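Local structure of chitinase (4TXG) at residues Tyr229-Lys240 / Phe300-Gly308. The protein probably hydrolyses the glycosidic bonds of chitin as a family 18 glycoside hydrolase. Sequence-based numbering, arbitrary orientation.
Sequences YKGHFNLLTQYK and FLRKYGFDG. With CS (cesium ion), chain E.
Phe233 meets three aromatic side chains of 300-308 and shows how one ring can present its face in one T-shaped stack and its edge in another. The edge of Phe306 points at the face of Phe233, with CE1 of Phe306 over the ring centre and CZ 3.7 Å from Phe233 CE1. Phe233 in turn directs its own edge, through CD2, onto a face of Tyr304, the planes inclined at 63°. Phe300 meets it rim to rim, CZ lying 3.5 Å from Phe233 CE2. Tyr304 extends the series by turning its edge toward the face of Tyr229, ring centroids 5.2 Å apart. This aromatic cluster packs between helices 231-242 and 287-304, neighbours in the outer layer of the (β/α)8 barrel characteristic of family 18, and the strands beneath; Tyr188 of strand 185-193 adds a further edge-to-face partner to Phe233. Two waters sit against Tyr304 O, one bridging it to Phe233 O and the other to Thr237 OG1. That hydroxyl shares a 2.7 Å hydrogen bond with Tyr229 OH. At the far end Lys240, its chain turned at chi3 (-69°), brings NZ almost in line with the carbonyl of Gly305, 2.9 Å from Gly305 O. The same NZ lies 2.7 Å from Asp307 OD2, a salt bridge made from above the carboxylate plane. Arg362 pairs with OD1 of Asp307, while Thr248 bonds OD2 through N and Lys240 NZ through OG1, which probably fixes the ion pair.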
ATOM      1  N   TYR A 229      16.471  25.225  -7.848  1.00 12.06           N
ATOM      2  CA  TYR A 229      16.505  23.897  -8.448  1.00  9.30           C
ATOM      3  C   TYR A 229      15.692  23.943  -9.722  1.00 12.08           C
ATOM      4  O   TYR A 229      14.789  24.771  -9.857  1.00 11.38           O
ATOM      5  CB  TYR A 229      15.948  22.821  -7.509  1.00  8.59           C
ATOM      6  CG  TYR A 229      14.648  23.172  -6.819  1.00  8.32           C
ATOM      7  CD1 TYR A 229      14.650  23.823  -5.587  1.00 11.26           C
ATOM      8  CD2 TYR A 229      13.419  22.825  -7.382  1.00  8.83           C
ATOM      9  CE1 TYR A 229      13.463  24.140  -4.940  1.00 12.66           C
ATOM     10  CE2 TYR A 229      12.221  23.140  -6.742  1.00  8.01           C
ATOM     11  CZ  TYR A 229      12.253  23.793  -5.520  1.00 12.40           C
ATOM     12  OH  TYR A 229      11.072  24.104  -4.879  1.00  9.27           O
ATOM     13  N   LYS A 230      16.016  23.056 -10.658  1.00  9.28           N
ATOM     14  CA  LYS A 230      15.228  22.922 -11.873  1.00  9.35           C
ATOM     15  C   LYS A 230      14.480  21.589 -11.824  1.00  9.03           C
ATOM     16  O   LYS A 230      13.998  21.197 -10.763  1.00  9.80           O
ATOM     17  CB  LYS A 230      16.124  23.028 -13.108  1.00 10.76           C
ATOM     18  CG  LYS A 230      16.758  24.411 -13.252  1.00 16.52           C
ATOM     19  CD  LYS A 230      17.510  24.576 -14.565  1.00 19.42           C
ATOM     20  CE  LYS A 230      18.712  23.659 -14.638  1.00 27.45           C
ATOM     21  NZ  LYS A 230      19.599  24.020 -15.792  1.00 36.87           N
ATOM     22  N   GLY A 231      14.359  20.916 -12.961  1.00 10.93           N
ATOM     23  CA  GLY A 231      13.818  19.563 -12.992  1.00  9.13           C
ATOM     24  C   GLY A 231      12.346  19.405 -12.639  1.00 10.26           C
ATOM     25  O   GLY A 231      11.583  20.381 -12.617  1.00  8.83           O
ATOM     26  N   HIS A 232      11.940  18.156 -12.394  1.00  8.63           N
ATOM     27  CA  HIS A 232      10.564  17.864 -11.986  1.00  8.42           C
ATOM     28  C   HIS A 232      10.145  18.700 -10.775  1.00  8.09           C
ATOM     29  O   HIS A 232       9.003  19.150 -10.688  1.00  9.48           O
ATOM     30  CB  HIS A 232      10.386  16.386 -11.612  1.00  8.23           C
ATOM     31  CG  HIS A 232      10.595  15.416 -12.740  1.00  8.63           C
ATOM     32  ND1 HIS A 232       9.954  15.520 -13.955  1.00 10.14           N
ATOM     33  CD2 HIS A 232      11.341  14.288 -12.799  1.00  8.68           C
ATOM     34  CE1 HIS A 232      10.318  14.508 -14.729  1.00  9.49           C
ATOM     35  NE2 HIS A 232      11.144  13.741 -14.047  1.00  9.23           N
ATOM     36  N   PHE A 233      11.059  18.879  -9.824  1.00  7.87           N
ATOM     37  CA  PHE A 233      10.703  19.535  -8.566  1.00  7.73           C
ATOM     38  C   PHE A 233      10.303  20.998  -8.781  1.00  7.87           C
ATOM     39  O   PHE A 233       9.408  21.514  -8.114  1.00  7.84           O
ATOM     40  CB  PHE A 233      11.859  19.467  -7.564  1.00  7.50           C
ATOM     41  CG  PHE A 233      12.067  18.090  -6.937  1.00  7.24           C
ATOM     42  CD1 PHE A 233      11.350  16.987  -7.364  1.00  8.82           C
ATOM     43  CD2 PHE A 233      12.998  17.927  -5.916  1.00 10.22           C
ATOM     44  CE1 PHE A 233      11.558  15.731  -6.788  1.00  8.04           C
ATOM     45  CE2 PHE A 233      13.214  16.689  -5.331  1.00  9.45           C
ATOM     46  CZ  PHE A 233      12.485  15.589  -5.763  1.00  8.53           C
ATOM     47  N   ASN A 234      10.991  21.667  -9.698  1.00  8.17           N
ATOM     48  CA  ASN A 234      10.657  23.051 -10.034  1.00  8.42           C
ATOM     49  C   ASN A 234       9.199  23.147 -10.522  1.00 10.35           C
ATOM     50  O   ASN A 234       8.424  23.997 -10.063  1.00  8.94           O
ATOM     51  CB  ASN A 234      11.637  23.576 -11.094  1.00  8.77           C
ATOM     52  CG  ASN A 234      11.470  25.061 -11.376  1.00  9.73           C
ATOM     53  OD1 ASN A 234      10.424  25.499 -11.862  1.00  9.49           O
ATOM     54  ND2 ASN A 234      12.515  25.837 -11.103  1.00  9.21           N
ATOM     55  N   LEU A 235       8.824  22.267 -11.443  1.00 10.09           N
ATOM     56  CA  LEU A 235       7.455  22.252 -11.950  1.00  8.90           C
ATOM     57  C   LEU A 235       6.446  21.882 -10.852  1.00  8.91           C
ATOM     58  O   LEU A 235       5.379  22.486 -10.773  1.00 10.47           O
ATOM     59  CB  LEU A 235       7.339  21.292 -13.144  1.00 11.68           C
ATOM     60  CG  LEU A 235       8.067  21.791 -14.404  1.00 12.51           C
ATOM     61  CD1 LEU A 235       7.943  20.817 -15.573  1.00 14.18           C
ATOM     62  CD2 LEU A 235       7.527  23.165 -14.805  1.00 14.50           C
ATOM     63  N   LEU A 236       6.778  20.919  -9.994  1.00  8.33           N
ATOM     64  CA  LEU A 236       5.862  20.569  -8.899  1.00  8.19           C
ATOM     65  C   LEU A 236       5.580  21.786  -8.021  1.00  9.61           C
ATOM     66  O   LEU A 236       4.428  22.077  -7.685  1.00  9.55           O
ATOM     67  CB  LEU A 236       6.428  19.423  -8.045  1.00  9.29           C
ATOM     68  CG  LEU A 236       6.500  18.045  -8.708  1.00  9.27           C
ATOM     69  CD1 LEU A 236       7.159  17.059  -7.740  1.00 11.61           C
ATOM     70  CD2 LEU A 236       5.124  17.553  -9.110  1.00  8.35           C
ATOM     71  N   THR A 237       6.631  22.524  -7.682  1.00  8.17           N
ATOM     72  CA  THR A 237       6.472  23.704  -6.831  1.00  9.04           C
ATOM     73  C   THR A 237       5.588  24.746  -7.500  1.00  9.51           C
ATOM     74  O   THR A 237       4.706  25.343  -6.866  1.00  8.99           O
ATOM     75  CB  THR A 237       7.840  24.311  -6.490  1.00  8.31           C
ATOM     76  OG1 THR A 237       8.604  23.345  -5.755  1.00  8.39           O
ATOM     77  CG2 THR A 237       7.677  25.572  -5.633  1.00  9.49           C
ATOM     78  N   GLN A 238       5.814  24.952  -8.791  1.00  8.89           N
ATOM     79  CA  GLN A 238       5.012  25.915  -9.551  1.00 10.08           C
ATOM     80  C   GLN A 238       3.528  25.565  -9.627  1.00 10.27           C
ATOM     81  O   GLN A 238       2.663  26.419  -9.431  1.00 10.37           O
ATOM     82  CB  GLN A 238       5.554  26.032 -10.963  1.00  9.89           C
ATOM     83  CG  GLN A 238       6.815  26.838 -11.082  1.00 12.28           C
ATOM     84  CD  GLN A 238       7.149  27.068 -12.527  1.00 13.09           C
ATOM     85  OE1 GLN A 238       6.612  27.979 -13.151  1.00 17.49           O
ATOM     86  NE2 GLN A 238       8.006  26.217 -13.087  1.00  9.71           N
ATOM     87  N   TYR A 239       3.231  24.314  -9.952  1.00 10.98           N
ATOM     88  CA  TYR A 239       1.837  23.928 -10.146  1.00  9.88           C
ATOM     89  C   TYR A 239       1.081  23.901  -8.827  1.00 11.06           C
ATOM     90  O   TYR A 239      -0.117  24.170  -8.799  1.00 12.92           O
ATOM     91  CB  TYR A 239       1.737  22.581 -10.867  1.00 11.09           C
ATOM     92  CG  TYR A 239       1.839  22.743 -12.363  1.00 13.69           C
ATOM     93  CD1 TYR A 239       3.071  22.799 -12.989  1.00 16.04           C
ATOM     94  CD2 TYR A 239       0.698  22.883 -13.144  1.00 18.27           C
ATOM     95  CE1 TYR A 239       3.167  22.981 -14.363  1.00 19.33           C
ATOM     96  CE2 TYR A 239       0.784  23.062 -14.515  1.00 22.05           C
ATOM     97  CZ  TYR A 239       2.021  23.111 -15.119  1.00 21.14           C
ATOM     98  OH  TYR A 239       2.107  23.294 -16.486  1.00 20.57           O
ATOM     99  N   LYS A 240       1.773  23.607  -7.732  1.00 10.63           N
ATOM    100  CA  LYS A 240       1.115  23.631  -6.431  1.00 12.50           C
ATOM    101  C   LYS A 240       0.590  25.021  -6.085  1.00 14.99           C
ATOM    102  O   LYS A 240      -0.373  25.145  -5.336  1.00 14.31           O
ATOM    103  CB  LYS A 240       2.055  23.133  -5.329  1.00 11.40           C
ATOM    104  CG  LYS A 240       2.242  21.633  -5.363  1.00 12.27           C
ATOM    105  CD  LYS A 240       2.370  21.046  -3.973  1.00 24.45           C
ATOM    106  CE  LYS A 240       3.650  21.446  -3.311  1.00 22.97           C
ATOM    107  NZ  LYS A 240       3.762  20.812  -1.959  1.00 19.02           N
ATOM    108  N   PHE A 300      14.867  17.469   3.692  1.00  7.56           N
ATOM    109  CA  PHE A 300      14.434  17.333   2.299  1.00 10.71           C
ATOM    110  C   PHE A 300      13.070  17.982   2.081  1.00  9.16           C
ATOM    111  O   PHE A 300      12.875  18.738   1.124  1.00  9.92           O
ATOM    112  CB  PHE A 300      14.390  15.853   1.918  1.00  9.83           C
ATOM    113  CG  PHE A 300      14.163  15.595   0.457  1.00 11.77           C
ATOM    114  CD1 PHE A 300      12.883  15.484  -0.056  1.00 13.07           C
ATOM    115  CD2 PHE A 300      15.245  15.420  -0.394  1.00 16.92           C
ATOM    116  CE1 PHE A 300      12.683  15.221  -1.419  1.00 15.03           C
ATOM    117  CE2 PHE A 300      15.059  15.150  -1.743  1.00 18.85           C
ATOM    118  CZ  PHE A 300      13.781  15.045  -2.250  1.00 13.13           C
ATOM    119  N   LEU A 301      12.124  17.686   2.969  1.00  8.54           N
ATOM    120  CA  LEU A 301      10.800  18.312   2.897  1.00  9.49           C
ATOM    121  C   LEU A 301      10.886  19.843   2.946  1.00 12.95           C
ATOM    122  O   LEU A 301      10.212  20.547   2.187  1.00 12.20           O
ATOM    123  CB  LEU A 301       9.916  17.825   4.044  1.00 11.91           C
ATOM    124  CG  LEU A 301       9.601  16.334   4.110  1.00 19.92           C
ATOM    125  CD1 LEU A 301       8.469  16.059   5.087  1.00 17.10           C
ATOM    126  CD2 LEU A 301       9.292  15.766   2.752  1.00 21.62           C
ATOM    127  N   ARG A 302      11.715  20.350   3.853  1.00 11.60           N
ATOM    128  CA  ARG A 302      11.889  21.790   3.996  1.00 10.87           C
ATOM    129  C   ARG A 302      12.526  22.415   2.759  1.00 13.74           C
ATOM    130  O   ARG A 302      12.176  23.527   2.366  1.00 14.47           O
ATOM    131  CB  ARG A 302      12.736  22.099   5.234  1.00 10.69           C
ATOM    132  CG  ARG A 302      11.961  21.971   6.524  1.00 11.09           C
ATOM    133  CD  ARG A 302      12.868  21.964   7.738  1.00 15.16           C
ATOM    134  NE  ARG A 302      12.112  22.187   8.968  1.00 15.40           N
ATOM    135  CZ  ARG A 302      12.601  22.022  10.194  1.00 15.84           C
ATOM    136  NH1 ARG A 302      13.855  21.620  10.370  1.00 14.94           N
ATOM    137  NH2 ARG A 302      11.835  22.268  11.251  1.00 16.21           N
ATOM    138  N   LYS A 303      13.460  21.697   2.149  1.00  8.48           N
ATOM    139  CA  LYS A 303      14.226  22.235   1.027  1.00  9.24           C
ATOM    140  C   LYS A 303      13.412  22.340  -0.253  1.00 12.13           C
ATOM    141  O   LYS A 303      13.533  23.320  -1.005  1.00 11.42           O
ATOM    142  CB  LYS A 303      15.461  21.370   0.766  1.00 11.47           C
ATOM    143  CG  LYS A 303      16.357  21.888  -0.349  1.00 14.23           C
ATOM    144  CD  LYS A 303      17.633  21.065  -0.424  1.00 15.46           C
ATOM    145  CE  LYS A 303      18.639  21.657  -1.398  1.00 20.10           C
ATOM    146  NZ  LYS A 303      19.857  20.787  -1.458  1.00 24.70           N
ATOM    147  N   TYR A 304      12.581  21.333  -0.506  1.00  8.54           N
ATOM    148  CA  TYR A 304      11.887  21.236  -1.787  1.00  9.30           C
ATOM    149  C   TYR A 304      10.382  21.454  -1.697  1.00 13.66           C
ATOM    150  O   TYR A 304       9.677  21.386  -2.712  1.00 13.09           O
ATOM    151  CB  TYR A 304      12.183  19.879  -2.427  1.00  9.11           C
ATOM    152  CG  TYR A 304      13.650  19.719  -2.766  1.00 10.67           C
ATOM    153  CD1 TYR A 304      14.254  20.555  -3.704  1.00  8.95           C
ATOM    154  CD2 TYR A 304      14.438  18.761  -2.134  1.00 12.03           C
ATOM    155  CE1 TYR A 304      15.596  20.436  -4.018  1.00 11.34           C
ATOM    156  CE2 TYR A 304      15.785  18.627  -2.444  1.00 12.74           C
ATOM    157  CZ  TYR A 304      16.356  19.468  -3.391  1.00 14.06           C
ATOM    158  OH  TYR A 304      17.689  19.356  -3.710  1.00 12.60           O
ATOM    159  N   GLY A 305       9.894  21.738  -0.498  1.00 11.52           N
ATOM    160  CA  GLY A 305       8.489  22.068  -0.320  1.00 11.57           C
ATOM    161  C   GLY A 305       7.533  20.892  -0.460  1.00 13.98           C
ATOM    162  O   GLY A 305       6.364  21.079  -0.796  1.00 13.57           O
ATOM    163  N   PHE A 306       8.013  19.680  -0.201  1.00  9.37           N
ATOM    164  CA  PHE A 306       7.115  18.525  -0.137  1.00  7.58           C
ATOM    165  C   PHE A 306       6.270  18.563   1.131  1.00 10.86           C
ATOM    166  O   PHE A 306       6.678  19.131   2.147  1.00 10.67           O
ATOM    167  CB  PHE A 306       7.897  17.211  -0.206  1.00  6.81           C
ATOM    168  CG  PHE A 306       8.272  16.807  -1.608  1.00 10.15           C
ATOM    169  CD1 PHE A 306       9.468  17.230  -2.166  1.00 15.69           C
ATOM    170  CD2 PHE A 306       7.422  16.010  -2.366  1.00  8.85           C
ATOM    171  CE1 PHE A 306       9.814  16.870  -3.464  1.00 16.41           C
ATOM    172  CE2 PHE A 306       7.762  15.631  -3.660  1.00 11.30           C
ATOM    173  CZ  PHE A 306       8.957  16.075  -4.214  1.00 12.26           C
ATOM    174  N   ASP A 307       5.088  17.955   1.063  1.00  7.50           N
ATOM    175  CA  ASP A 307       4.152  17.945   2.188  1.00  7.86           C
ATOM    176  C   ASP A 307       4.244  16.682   3.031  1.00  7.69           C
ATOM    177  O   ASP A 307       3.559  16.557   4.045  1.00 10.41           O
ATOM    178  CB  ASP A 307       2.719  18.088   1.678  1.00 10.73           C
ATOM    179  CG  ASP A 307       2.519  19.357   0.894  1.00 15.05           C
ATOM    180  OD1 ASP A 307       2.595  20.439   1.508  1.00 17.85           O
ATOM    181  OD2 ASP A 307       2.307  19.282  -0.334  1.00 16.68           O
ATOM    182  N   GLY A 308       5.058  15.729   2.599  1.00  7.25           N
ATOM    183  CA  GLY A 308       5.155  14.483   3.335  1.00  7.77           C
ATOM    184  C   GLY A 308       6.131  13.512   2.723  1.00  7.15           C
ATOM    185  O   GLY A 308       6.682  13.761   1.651  1.00  9.52           O
TER
HETATM  186 CS    CS E 804       7.505  29.982 -15.130  1.00 94.38          CS
HETATM  187  O   HOH W   1       9.336  20.417  -5.322  1.00 15.29           O
HETATM  188  O   HOH W   2       7.142  22.181  -3.696  1.00 13.01           O